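Local structure of predicted metal-dependent phosphohydrolase (Magnetospirillum magnetotacticum MS-1, 3KH1) at residues A[31-36]-A[149-154]; A[63-68]-A[134-139]; A[80-85]-A[98-103]; A[141-146]-A[172-177]. The protein is predicted to be a metal-dependent phosphohydrolase of the HD-domain family, probably with 5'-deoxynucleotidase activity. All blocks are in the same frame, centred on the assembly; numbering follows the deposited sequence. Where two conformers were deposited one is given.

How the interactions relate
Interactions 1, 2 and 4 all draw on helix 132-151, meeting it at its far end, near its start and in its middle; interaction 3 instead joins helix 79-82 to helix 96-108. Interactions 2 and 4 are buried and rest mainly on apolar contacts, though interaction 4 adds two arginines lying across each other. Their centres are 12 Å apart, and a salt bridge between Asp138 and Arg173 ties them together. Interactions 1 and 3 are only partly buried, and in both water carries much of the polar traffic: two bridging waters in interaction 1, one four-bonded water in interaction 3. Interactions 1 and 4 also touch the second subunit.

Interaction 1 (A[31-36]-A[149-154]); sequences LLTDSS and NFETEG
Thr33 and Glu151 bring the two backbones to their closest approach, 5.3 Å between CA atoms. Residues 32-35 form a type I turn closed by the bond from Ser35 N to Leu32 O. Facing it, the last turn of helix 132-151 finishes in a Schellman motif, with Glu153 at positive phi and Gly154 N bonded back to Asn149 O.

Thr152, just past the helix, does most of the touching. Its methyl CG2 approaches Leu32 O at 3.2 Å, the turn carbonyl that already receives Ser35 N, and lies 3.5 Å from Ser35 OG. With OG1 placed between the backbone N and the carbonyl carbon (chi1 67°), the methyl is the branch presented to the turn, while OG1 pairs with His148 O and Gly155 N. Beside it, Thr33 and Glu151 run side by side, pointing the same way, with their CB atoms 3.8 Å apart; the hydroxyl of Thr33 bonds instead to Asp21 of the second subunit.

Two waters complete the joint. One accepts from Leu31 N and also bonds Thr152 OG1; the other donates to Thr152 O and lies 2.8 Å from Ser35 OG. Just outside the segments, Leu31 O is bonded directly to His148 of the same helix. Between them no direct hydrogen bond crosses, so water bridges Leu31 N and Ser35 OG to Thr152, beside the methyl and methylene contacts.

Interaction 2 (A[63-68]-A[134-139]); sequences VQIGRV and ARFADA
Phe136, near the start of helix 132-151, packs against Val63, just ahead of helix 65-74, and against Ile65 and Val68 in its first turn, a buried helix-to-helix contact inside the largely helical HD domain. The backbones come closest between Val68 and Ala137, 5.7 Å from CA to CA, a spacing consistent with the small alanine side chain.

The apolar touches carry the whole interface. Two of the partners, Val63 and Ile65, are modelled in two conformers, so their distances describe one of them. Phe136 holds CG anti to its backbone N (chi1 -169°), and the ring meets helix 65-74 along its CD2-CE2 side. There Ile65 CD1 comes to 3.7 Å from CE2, while Val68 CG1 lies 4.1 Å from CD2. Val63 crosses the phenylalanine side chain at about a right angle and places CG2 near its CB. Beyond the two segments, Ala59 also packs on Phe136, and Phe53 and Ala52 of helix 41-54 touch Ile65 and Val68 respectively, so a third helix closes over this apolar patch.

Polar links reach residues outside the paired segments. Gln64, at the N-cap position of helix 65-74, has its backbone N bonded to Asp133 OD1. The other oxygen of that carboxylate makes a salt bridge with Arg67 NH1, and Arg67 NH2 has a further partner in Glu125 of helix 113-128.

Where the two segments come closest, Val68 CG1 sits over the alanine, 4.0 Å from Ala137 CA and 4.1 Å from Ala137 CB.

Interaction 3 (A[80-85]-A[98-103]); sequences IDAGDT and ERERKA
Arg99 lays its side chain along the end of helix 79-82, starting at Ala82, where the two CB atoms stand 3.7 Å apart. It is modelled in two conformers, and this account follows one. From CB the chain runs outward until CD passes 3.6 Å from Ala82 O. There it bends (chi3 -97°), and the turn carries the guanidinium back across that same carbonyl. NH1 comes to 2.6 Å from Ala82 O, but the angle at the hydrogen is only 116°: a weak and, in a side chain with two conformers, doubtful hydrogen bond. NH2, at the far tip, has Thr85 OG1 at its edge, 3.6 Å away and near the guanidinium plane.

NH1 also gives a hydrogen to a water at the edge of the group, at 3.0 Å. That water is gripped four times: it accepts from Arg99 NH1 and Thr85 OG1, and donates to Gly83 O and Glu100 OE2. Glu100 gets there with an extended chain whose CG packs on Ala82 CB.

At the other end of the contact, Asp81 CB meets Ala103 CB at 3.7 Å, while the Asp81 carboxylate makes its salt bridge with Arg106, one turn further along helix 96-108.

Gly83, with positive phi, is where the chain leaves the helix. The cationic guanidinium thus lies beside the last carbonyl of helix 79-82, Ala82 O, where its positive charge probably suits the oxygen left at the helix end. The water, which joins both donors to both acceptors, knits the loop after that helix to helix 96-108.

Interaction 4 (A[141-146]-A[172-177]); sequences DRLQPL and PRIEAG
Arg142 and Arg173 cross with the aliphatic part of one laid on the flat end of the other: Arg142 CD sits over one face of the Arg173 guanidinium, 3.6 Å above its plane and offset toward the rim. Both chains bend on the way. Arg142 turns twice, at chi2 and again at chi3, whereas Arg173 turns once, at chi3. The two guanidinium planes end up 65° apart, with Arg142 NH1 and Arg173 NH2 separated by 4.1 Å. Asp138 makes a salt bridge with Arg173 NH2, and Asp141 OD2 lies at a long 3.7 Å from Arg142 NH1, well out of the guanidinium plane.

The contact joins the middle of helix 132-151 to helix 164-177, their local axes 9.2 Å apart at a crossing angle of -128°. It borders the probable active site of the HD domain: Asp141, bonded to His44 and packed on His75, is probably the closing aspartate of the family's H-HD-D signature, and a calcium ion is bound about 6 Å from the Arg142 side chain. A leucine in place of Arg173 would probably leave Asp138 without its charged mate and Arg142 CD without the flat surface it rests on.

Deeper in, Ile174 has CG1 anti to the carbonyl carbon (chi1 -55°), which directs its long branch at the neighbouring helix. CG1 meets Arg142 CB at 3.7 Å; CD1 then reaches Leu146 CD1 tip to tip at 3.6 Å and lies 3.8 Å from Leu143 CA. Ala185 of helix 179-195 touches Leu143, Leu146 and Ile174 alike.

Interaction 1 (A[31-36]-A[149-154])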
loop_
_atom_site.group_PDB
_atom_site.type_symbol
_atom_site.label_atom_id
_atom_site.label_comp_id
_atom_site.label_asym_id
_atom_site.label_seq_id
_atom_site.Cartn_x
_atom_site.Cartn_y
_atom_site.Cartn_z
ATOM N N LEU A 31 -11.836 -6.628 -9.993
ATOM C CA LEU A 31 -10.798 -6.968 -10.962
ATOM C C LEU A 31 -9.866 -5.803 -11.171
ATOM O O LEU A 31 -10.255 -4.653 -11.062
ATOM C CB LEU A 31 -11.394 -7.384 -12.305
ATOM C CG LEU A 31 -12.424 -8.518 -12.284
ATOM C CD1 LEU A 31 -12.924 -8.821 -13.717
ATOM C CD2 LEU A 31 -11.841 -9.756 -11.642
ATOM N N LEU A 32 -8.616 -6.110 -11.475
ATOM C CA LEU A 32 -7.768 -5.084 -12.087
ATOM C C LEU A 32 -8.487 -4.495 -13.316
ATOM O O LEU A 32 -9.322 -5.120 -13.950
ATOM C CB LEU A 32 -6.421 -5.680 -12.506
ATOM C CG LEU A 32 -5.335 -5.751 -11.415
ATOM C CD1 LEU A 32 -5.760 -6.196 -10.072
ATOM C CD2 LEU A 32 -4.056 -6.364 -11.952
ATOM N N THR A 33 -8.083 -3.274 -13.659
ATOM C CA THR A 33 -8.752 -2.512 -14.732
ATOM C C THR A 33 -8.693 -3.164 -16.101
ATOM O O THR A 33 -9.563 -2.877 -16.947
ATOM C CB THR A 33 -8.255 -1.050 -14.783
ATOM O OG1 THR A 33 -6.841 -1.078 -15.030
ATOM C CG2 THR A 33 -8.593 -0.277 -13.535
ATOM N N ASP A 34 -7.694 -4.008 -16.316
ATOM C CA ASP A 34 -7.586 -4.807 -17.526
ATOM C C ASP A 34 -8.251 -6.204 -17.461
ATOM O O ASP A 34 -8.094 -7.000 -18.390
ATOM C CB ASP A 34 -6.100 -4.976 -17.949
ATOM C CG ASP A 34 -5.274 -5.722 -16.909
ATOM O OD1 ASP A 34 -5.826 -6.204 -15.886
ATOM O OD2 ASP A 34 -4.022 -5.829 -17.090
ATOM N N SER A 35 -9.024 -6.445 -16.394
ATOM C CA SER A 35 -9.714 -7.730 -16.160
ATOM C C SER A 35 -8.761 -8.920 -16.070
ATOM O O SER A 35 -9.218 -10.086 -16.157
ATOM C CB SER A 35 -10.802 -7.991 -17.215
ATOM O OG SER A 35 -11.798 -6.983 -17.220
ATOM N N SER A 36 -7.473 -8.690 -15.836
ATOM C CA SER A 36 -6.491 -9.754 -15.875
ATOM C C SER A 36 -6.565 -10.754 -14.702
ATOM O O SER A 36 -6.117 -11.872 -14.829
ATOM C CB SER A 36 -5.071 -9.188 -15.967
ATOM O OG SER A 36 -4.739 -8.407 -14.864
ATOM N N ASN A 149 -15.043 -1.220 -11.801
ATOM C CA ASN A 149 -16.139 -1.817 -12.500
ATOM C C ASN A 149 -16.409 -1.069 -13.797
ATOM O O ASN A 149 -16.759 -1.657 -14.819
ATOM C CB ASN A 149 -17.403 -1.846 -11.627
ATOM C CG ASN A 149 -17.764 -3.209 -11.141
ATOM O OD1 ASN A 149 -17.879 -4.161 -11.905
ATOM N ND2 ASN A 149 -18.053 -3.285 -9.851
ATOM N N PHE A 150 -16.209 0.242 -13.806
ATOM C CA PHE A 150 -16.429 1.002 -15.043
ATOM C C PHE A 150 -15.376 0.574 -16.087
ATOM O O PHE A 150 -15.692 0.309 -17.243
ATOM C CB PHE A 150 -16.371 2.497 -14.779
ATOM C CG PHE A 150 -16.858 3.323 -15.925
ATOM C CD1 PHE A 150 -18.201 3.641 -16.025
ATOM C CD2 PHE A 150 -15.991 3.785 -16.883
ATOM C CE1 PHE A 150 -18.663 4.379 -17.073
ATOM C CE2 PHE A 150 -16.452 4.527 -17.980
ATOM C CZ PHE A 150 -17.788 4.845 -18.054
ATOM N N GLU A 151 -14.126 0.468 -15.671
ATOM C CA GLU A 151 -13.056 0.067 -16.572
ATOM C C GLU A 151 -13.209 -1.338 -17.131
ATOM O O GLU A 151 -12.828 -1.599 -18.257
ATOM C CB GLU A 151 -11.694 0.192 -15.917
ATOM C CG GLU A 151 -11.278 1.657 -15.583
ATOM C CD GLU A 151 -11.353 2.626 -16.746
ATOM O OE1 GLU A 151 -10.592 2.378 -17.700
ATOM O OE2 GLU A 151 -12.191 3.575 -16.685
ATOM N N THR A 152 -13.763 -2.241 -16.307
ATOM C CA THR A 152 -13.932 -3.623 -16.692
ATOM C C THR A 152 -15.328 -3.924 -17.295
ATOM O O THR A 152 -15.677 -5.079 -17.529
ATOM C CB THR A 152 -13.676 -4.569 -15.504
ATOM O OG1 THR A 152 -14.696 -4.386 -14.505
ATOM C CG2 THR A 152 -12.261 -4.350 -14.904
ATOM N N GLU A 153 -16.079 -2.879 -17.607
ATOM C CA GLU A 153 -17.389 -2.996 -18.232
ATOM C C GLU A 153 -18.336 -3.831 -17.367
ATOM O O GLU A 153 -19.075 -4.682 -17.868
ATOM C CB GLU A 153 -17.239 -3.517 -19.686
ATOM C CG GLU A 153 -16.294 -2.644 -20.545
ATOM C CD GLU A 153 -16.202 -3.036 -22.023
ATOM O OE1 GLU A 153 -17.057 -3.772 -22.521
ATOM O OE2 GLU A 153 -15.257 -2.565 -22.681
ATOM N N GLY A 154 -18.303 -3.585 -16.051
ATOM C CA GLY A 154 -19.111 -4.369 -15.135
ATOM C C GLY A 154 -18.561 -5.752 -14.880
ATOM O O GLY A 154 -19.299 -6.731 -14.756
HETATM O O HOH W 1 -14.159 -5.062 -11.541
HETATM O O HOH W 2 -14.475 -7.759 -17.466
#

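Interaction 2 (A[63-68]-A[134-139])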
loop_
_atom_site.group_PDB
_atom_site.type_symbol
_atom_site.label_atom_id
_atom_site.label_comp_id
_atom_site.label_asym_id
_atom_site.label_seq_id
_atom_site.Cartn_x
_atom_site.Cartn_y
_atom_site.Cartn_z
ATOM N N VAL A 63 -10.095 16.792 8.222
ATOM C CA VAL A 63 -9.404 15.522 7.969
ATOM C C VAL A 63 -7.867 15.657 8.031
ATOM O O VAL A 63 -7.297 16.625 7.514
ATOM C CB VAL A 63 -9.871 14.903 6.660
ATOM C CG1 VAL A 63 -8.995 13.752 6.262
ATOM C CG2 VAL A 63 -11.322 14.417 6.812
ATOM N N GLN A 64 -7.197 14.688 8.687
ATOM C CA GLN A 64 -5.749 14.605 8.681
ATOM C C GLN A 64 -5.395 13.544 7.648
ATOM O O GLN A 64 -5.598 12.345 7.856
ATOM C CB GLN A 64 -5.235 14.204 10.055
ATOM C CG GLN A 64 -5.441 15.277 11.127
ATOM C CD GLN A 64 -4.572 15.010 12.329
ATOM O OE1 GLN A 64 -3.377 15.344 12.333
ATOM N NE2 GLN A 64 -5.119 14.307 13.314
ATOM N N ILE A 65 -4.920 13.991 6.493
ATOM C CA ILE A 65 -4.748 13.100 5.358
ATOM C C ILE A 65 -3.721 11.985 5.633
ATOM O O ILE A 65 -3.903 10.873 5.188
ATOM C CB ILE A 65 -4.408 13.902 4.076
ATOM C CG1 ILE A 65 -5.625 14.751 3.636
ATOM C CG2 ILE A 65 -3.831 12.997 2.966
ATOM C CD1 ILE A 65 -6.802 13.941 3.095
ATOM N N GLY A 66 -2.644 12.268 6.347
ATOM C CA GLY A 66 -1.679 11.240 6.687
ATOM C C GLY A 66 -2.276 10.159 7.573
ATOM O O GLY A 66 -1.940 8.980 7.465
ATOM N N ARG A 67 -3.176 10.579 8.458
ATOM C CA ARG A 67 -3.879 9.653 9.311
ATOM C C ARG A 67 -4.881 8.812 8.530
ATOM O O ARG A 67 -4.990 7.605 8.775
ATOM C CB ARG A 67 -4.529 10.404 10.463
ATOM C CG ARG A 67 -5.186 9.525 11.502
ATOM C CD ARG A 67 -5.514 10.305 12.785
ATOM N NE ARG A 67 -5.990 9.460 13.870
ATOM C CZ ARG A 67 -7.226 9.000 13.940
ATOM N NH1 ARG A 67 -8.115 9.303 12.984
ATOM N NH2 ARG A 67 -7.551 8.237 14.960
ATOM N N VAL A 68 -5.580 9.431 7.595
ATOM C CA VAL A 68 -6.422 8.681 6.650
ATOM C C VAL A 68 -5.593 7.628 5.912
ATOM O O VAL A 68 -6.012 6.462 5.785
ATOM C CB VAL A 68 -7.139 9.630 5.661
ATOM C CG1 VAL A 68 -7.781 8.847 4.500
ATOM C CG2 VAL A 68 -8.205 10.461 6.431
ATOM N N ALA A 134 -12.498 8.776 9.197
ATOM C CA ALA A 134 -13.091 7.519 8.780
ATOM C C ALA A 134 -14.051 7.712 7.612
ATOM O O ALA A 134 -14.108 6.846 6.740
ATOM C CB ALA A 134 -13.793 6.813 9.980
ATOM N N ARG A 135 -14.804 8.806 7.583
ATOM C CA ARG A 135 -15.708 9.061 6.491
ATOM C C ARG A 135 -14.967 9.291 5.178
ATOM O O ARG A 135 -15.387 8.797 4.125
ATOM C CB ARG A 135 -16.669 10.224 6.752
ATOM C CG ARG A 135 -17.769 9.862 7.736
ATOM C CD ARG A 135 -18.779 10.964 7.926
ATOM N NE ARG A 135 -18.373 11.801 9.018
ATOM C CZ ARG A 135 -17.857 13.018 8.925
ATOM N NH1 ARG A 135 -17.609 13.598 7.740
ATOM N NH2 ARG A 135 -17.550 13.652 10.056
ATOM N N PHE A 136 -13.852 10.015 5.226
ATOM C CA PHE A 136 -13.090 10.248 3.994
ATOM C C PHE A 136 -12.419 8.940 3.547
ATOM O O PHE A 136 -12.460 8.591 2.396
ATOM C CB PHE A 136 -12.100 11.393 4.170
ATOM C CG PHE A 136 -11.498 11.849 2.886
ATOM C CD1 PHE A 136 -12.281 12.425 1.893
ATOM C CD2 PHE A 136 -10.122 11.713 2.653
ATOM C CE1 PHE A 136 -11.709 12.803 0.715
ATOM C CE2 PHE A 136 -9.540 12.121 1.444
ATOM C CZ PHE A 136 -10.333 12.668 0.505
ATOM N N ALA A 137 -11.855 8.196 4.505
ATOM C CA ALA A 137 -11.269 6.883 4.199
ATOM C C ALA A 137 -12.295 5.954 3.546
ATOM O O ALA A 137 -12.036 5.324 2.502
ATOM C CB ALA A 137 -10.745 6.241 5.494
ATOM N N ASP A 138 -13.484 5.867 4.141
ATOM C CA ASP A 138 -14.524 4.981 3.643
ATOM C C ASP A 138 -15.009 5.426 2.249
ATOM O O ASP A 138 -15.261 4.594 1.375
ATOM C CB ASP A 138 -15.704 4.942 4.616
ATOM C CG ASP A 138 -16.730 3.882 4.261
ATOM O OD1 ASP A 138 -16.380 2.680 4.306
ATOM O OD2 ASP A 138 -17.895 4.269 3.991
ATOM N N ALA A 139 -15.110 6.737 2.031
ATOM C CA ALA A 139 -15.545 7.246 0.727
ATOM C C ALA A 139 -14.566 6.829 -0.371
ATOM O O ALA A 139 -14.977 6.388 -1.454
ATOM C CB ALA A 139 -15.651 8.769 0.837
#

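Interaction 3 (A[80-85]-A[98-103])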
loop_
_atom_site.group_PDB
_atom_site.type_symbol
_atom_site.label_atom_id
_atom_site.label_comp_id
_atom_site.label_asym_id
_atom_site.label_seq_id
_atom_site.Cartn_x
_atom_site.Cartn_y
_atom_site.Cartn_z
ATOM N N ILE A 80 -6.478 -11.002 6.870
ATOM C CA ILE A 80 -5.494 -12.092 6.893
ATOM C C ILE A 80 -6.105 -13.336 7.488
ATOM O O ILE A 80 -5.861 -14.430 6.980
ATOM C CB ILE A 80 -4.192 -11.683 7.609
ATOM C CG1 ILE A 80 -3.419 -10.657 6.786
ATOM C CG2 ILE A 80 -3.332 -12.894 7.955
ATOM C CD1 ILE A 80 -2.383 -9.911 7.558
ATOM N N ASP A 81 -6.821 -13.188 8.608
ATOM C CA ASP A 81 -7.478 -14.303 9.254
ATOM C C ASP A 81 -8.955 -14.412 8.862
ATOM O O ASP A 81 -9.501 -15.527 8.796
ATOM C CB ASP A 81 -7.403 -14.196 10.790
ATOM C CG ASP A 81 -6.001 -14.378 11.375
ATOM O OD1 ASP A 81 -5.019 -14.684 10.630
ATOM O OD2 ASP A 81 -5.953 -14.273 12.652
ATOM N N ALA A 82 -9.638 -13.278 8.682
ATOM C CA ALA A 82 -11.099 -13.307 8.462
ATOM C C ALA A 82 -11.509 -13.511 7.006
ATOM O O ALA A 82 -12.679 -13.838 6.755
ATOM C CB ALA A 82 -11.766 -12.054 9.017
ATOM N N GLY A 83 -10.591 -13.306 6.063
ATOM C CA GLY A 83 -10.902 -13.344 4.633
ATOM C C GLY A 83 -11.666 -12.113 4.193
ATOM O O GLY A 83 -12.001 -11.242 4.982
ATOM N N ASP A 84 -11.897 -12.023 2.904
ATOM C CA ASP A 84 -12.660 -10.963 2.330
ATOM C C ASP A 84 -14.129 -11.381 2.234
ATOM O O ASP A 84 -14.446 -12.565 2.033
ATOM C CB ASP A 84 -12.128 -10.664 0.925
ATOM C CG ASP A 84 -12.889 -9.546 0.236
ATOM O OD1 ASP A 84 -12.794 -8.439 0.758
ATOM O OD2 ASP A 84 -13.551 -9.773 -0.788
ATOM N N THR A 85 -15.010 -10.393 2.415
ATOM C CA THR A 85 -16.429 -10.568 2.226
ATOM C C THR A 85 -16.885 -9.574 1.165
ATOM O O THR A 85 -16.737 -8.367 1.358
ATOM C CB THR A 85 -17.198 -10.272 3.567
ATOM O OG1 THR A 85 -16.680 -11.073 4.680
ATOM C CG2 THR A 85 -18.680 -10.585 3.391
ATOM N N GLU A 98 -17.438 -11.393 14.314
ATOM C CA GLU A 98 -16.657 -12.241 15.239
ATOM C C GLU A 98 -15.296 -12.642 14.659
ATOM O O GLU A 98 -14.305 -12.627 15.389
ATOM C CB GLU A 98 -17.402 -13.510 15.721
ATOM C CG GLU A 98 -16.593 -14.388 16.695
ATOM N N ARG A 99 -15.269 -13.015 13.375
ATOM C CA ARG A 99 -14.039 -13.367 12.656
ATOM C C ARG A 99 -13.040 -12.229 12.747
ATOM O O ARG A 99 -11.866 -12.416 13.039
ATOM C CB ARG A 99 -14.333 -13.601 11.167
ATOM C CG ARG A 99 -14.939 -14.940 10.819
ATOM C CD ARG A 99 -14.788 -15.210 9.337
ATOM N NE ARG A 99 -15.990 -14.861 8.594
ATOM C CZ ARG A 99 -16.100 -13.860 7.733
ATOM N NH1 ARG A 99 -15.051 -13.076 7.465
ATOM N NH2 ARG A 99 -17.262 -13.653 7.114
ATOM N N GLU A 100 -13.537 -11.032 12.457
ATOM C CA GLU A 100 -12.683 -9.829 12.401
ATOM C C GLU A 100 -12.224 -9.415 13.806
ATOM O O GLU A 100 -11.076 -9.072 14.008
ATOM C CB GLU A 100 -13.364 -8.681 11.613
ATOM C CG GLU A 100 -13.484 -9.012 10.118
ATOM C CD GLU A 100 -13.960 -7.898 9.238
ATOM O OE1 GLU A 100 -14.378 -6.839 9.730
ATOM O OE2 GLU A 100 -13.927 -8.104 7.993
ATOM N N ARG A 101 -13.103 -9.503 14.798
ATOM C CA ARG A 101 -12.720 -9.195 16.186
ATOM C C ARG A 101 -11.581 -10.106 16.653
ATOM O O ARG A 101 -10.578 -9.607 17.183
ATOM C CB ARG A 101 -13.951 -9.297 17.118
ATOM C CG ARG A 101 -13.684 -9.177 18.646
ATOM C CD ARG A 101 -15.002 -9.205 19.468
ATOM N NE ARG A 101 -15.624 -10.541 19.435
ATOM C CZ ARG A 101 -16.792 -10.862 18.848
ATOM N NH1 ARG A 101 -17.566 -9.952 18.231
ATOM N NH2 ARG A 101 -17.201 -12.124 18.885
ATOM N N LYS A 102 -11.713 -11.414 16.420
ATOM C CA LYS A 102 -10.652 -12.366 16.734
ATOM C C LYS A 102 -9.370 -12.136 15.930
ATOM O O LYS A 102 -8.271 -12.217 16.468
ATOM C CB LYS A 102 -11.106 -13.817 16.518
ATOM N N ALA A 103 -9.518 -11.800 14.650
ATOM C CA ALA A 103 -8.354 -11.500 13.821
ATOM C C ALA A 103 -7.591 -10.298 14.399
ATOM O O ALA A 103 -6.349 -10.306 14.491
ATOM C CB ALA A 103 -8.814 -11.211 12.398
HETATM O O HOH W 3 -14.189 -10.363 6.450
#

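Interaction 4 (A[141-146]-A[172-177])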
loop_
_atom_site.group_PDB
_atom_site.type_symbol
_atom_site.label_atom_id
_atom_site.label_comp_id
_atom_site.label_asym_id
_atom_site.label_seq_id
_atom_site.Cartn_x
_atom_site.Cartn_y
_atom_site.Cartn_z
ATOM N N ASP A 141 -12.477 4.281 -0.294
ATOM C CA ASP A 141 -12.554 2.837 -0.399
ATOM C C ASP A 141 -13.767 2.369 -1.195
ATOM O O ASP A 141 -13.712 1.353 -1.898
ATOM C CB ASP A 141 -12.586 2.186 0.964
ATOM C CG ASP A 141 -12.424 0.716 0.873
ATOM O OD1 ASP A 141 -11.339 0.287 0.426
ATOM O OD2 ASP A 141 -13.348 0.029 1.286
ATOM N N ARG A 142 -14.869 3.114 -1.092
ATOM C CA ARG A 142 -16.080 2.777 -1.827
ATOM C C ARG A 142 -16.031 3.286 -3.261
ATOM O O ARG A 142 -16.671 2.731 -4.167
ATOM C CB ARG A 142 -17.297 3.362 -1.112
ATOM C CG ARG A 142 -17.597 2.712 0.232
ATOM C CD ARG A 142 -18.568 1.605 0.123
ATOM N NE ARG A 142 -18.290 0.553 -0.853
ATOM C CZ ARG A 142 -17.511 -0.528 -0.668
ATOM N NH1 ARG A 142 -16.924 -0.783 0.512
ATOM N NH2 ARG A 142 -17.378 -1.423 -1.653
ATOM N N LEU A 143 -15.276 4.361 -3.517
ATOM C CA LEU A 143 -15.171 4.905 -4.886
ATOM C C LEU A 143 -14.364 4.007 -5.786
ATOM O O LEU A 143 -14.698 3.796 -6.958
ATOM C CB LEU A 143 -14.492 6.257 -4.796
ATOM C CG LEU A 143 -14.185 6.984 -6.113
ATOM C CD1 LEU A 143 -15.463 7.232 -6.950
ATOM C CD2 LEU A 143 -13.450 8.316 -5.878
ATOM N N GLN A 144 -13.255 3.507 -5.258
ATOM C CA GLN A 144 -12.327 2.774 -6.105
ATOM C C GLN A 144 -12.939 1.561 -6.847
ATOM O O GLN A 144 -12.664 1.381 -8.055
ATOM C CB GLN A 144 -11.045 2.438 -5.348
ATOM C CG GLN A 144 -9.935 1.730 -6.148
ATOM C CD GLN A 144 -9.954 0.236 -6.025
ATOM O OE1 GLN A 144 -10.921 -0.379 -5.534
ATOM N NE2 GLN A 144 -8.808 -0.382 -6.398
ATOM N N PRO A 145 -13.767 0.741 -6.187
ATOM C CA PRO A 145 -14.347 -0.378 -6.919
ATOM C C PRO A 145 -15.278 0.071 -8.042
ATOM O O PRO A 145 -15.461 -0.657 -9.013
ATOM C CB PRO A 145 -15.068 -1.214 -5.856
ATOM C CG PRO A 145 -14.504 -0.736 -4.612
ATOM C CD PRO A 145 -13.980 0.615 -4.735
ATOM N N LEU A 146 -15.928 1.210 -7.874
ATOM C CA LEU A 146 -16.757 1.786 -8.945
ATOM C C LEU A 146 -15.918 2.136 -10.161
ATOM O O LEU A 146 -16.268 1.824 -11.315
ATOM C CB LEU A 146 -17.543 2.995 -8.458
ATOM C CG LEU A 146 -18.439 2.776 -7.249
ATOM C CD1 LEU A 146 -19.145 4.107 -6.867
ATOM C CD2 LEU A 146 -19.431 1.656 -7.428
ATOM N N PRO A 172 -24.196 6.879 -0.819
ATOM C CA PRO A 172 -24.160 7.885 0.249
ATOM C C PRO A 172 -22.903 7.822 1.125
ATOM O O PRO A 172 -22.533 8.829 1.749
ATOM C CB PRO A 172 -25.409 7.564 1.064
ATOM C CG PRO A 172 -26.331 6.919 0.037
ATOM C CD PRO A 172 -25.434 6.086 -0.791
ATOM N N ARG A 173 -22.235 6.686 1.154
ATOM C CA ARG A 173 -20.980 6.596 1.895
ATOM C C ARG A 173 -19.879 7.423 1.243
ATOM O O ARG A 173 -18.987 7.923 1.924
ATOM C CB ARG A 173 -20.561 5.145 2.094
ATOM C CG ARG A 173 -21.420 4.422 3.106
ATOM C CD ARG A 173 -21.326 2.916 3.075
ATOM N NE ARG A 173 -20.019 2.439 3.438
ATOM C CZ ARG A 173 -19.732 1.165 3.665
ATOM N NH1 ARG A 173 -20.680 0.228 3.555
ATOM N NH2 ARG A 173 -18.490 0.809 3.972
ATOM N N ILE A 174 -19.890 7.530 -0.078
ATOM C CA ILE A 174 -18.960 8.402 -0.780
ATOM C C ILE A 174 -19.328 9.862 -0.500
ATOM O O ILE A 174 -18.472 10.688 -0.133
ATOM C CB ILE A 174 -18.891 8.063 -2.275
ATOM C CG1 ILE A 174 -18.551 6.560 -2.470
ATOM C CG2 ILE A 174 -17.869 8.959 -2.961
ATOM C CD1 ILE A 174 -18.599 6.106 -3.929
ATOM N N GLU A 175 -20.605 10.179 -0.649
ATOM C CA GLU A 175 -21.102 11.529 -0.389
ATOM C C GLU A 175 -20.748 11.991 1.008
ATOM O O GLU A 175 -20.434 13.156 1.196
ATOM C CB GLU A 175 -22.628 11.556 -0.575
ATOM C CG GLU A 175 -23.236 12.908 -0.542
ATOM C CD GLU A 175 -23.104 13.701 -1.838
ATOM O OE1 GLU A 175 -22.480 13.204 -2.811
ATOM O OE2 GLU A 175 -23.615 14.857 -1.877
ATOM N N ALA A 176 -20.810 11.083 1.969
ATOM C CA ALA A 176 -20.525 11.424 3.349
ATOM C C ALA A 176 -19.085 11.902 3.560
ATOM O O ALA A 176 -18.824 12.667 4.512
ATOM C CB ALA A 176 -20.883 10.245 4.286
ATOM N N GLY A 177 -18.154 11.476 2.697
ATOM C CA GLY A 177 -16.761 11.900 2.753
ATOM C C GLY A 177 -16.423 13.076 1.866
ATOM O O GLY A 177 -15.525 13.841 2.170
#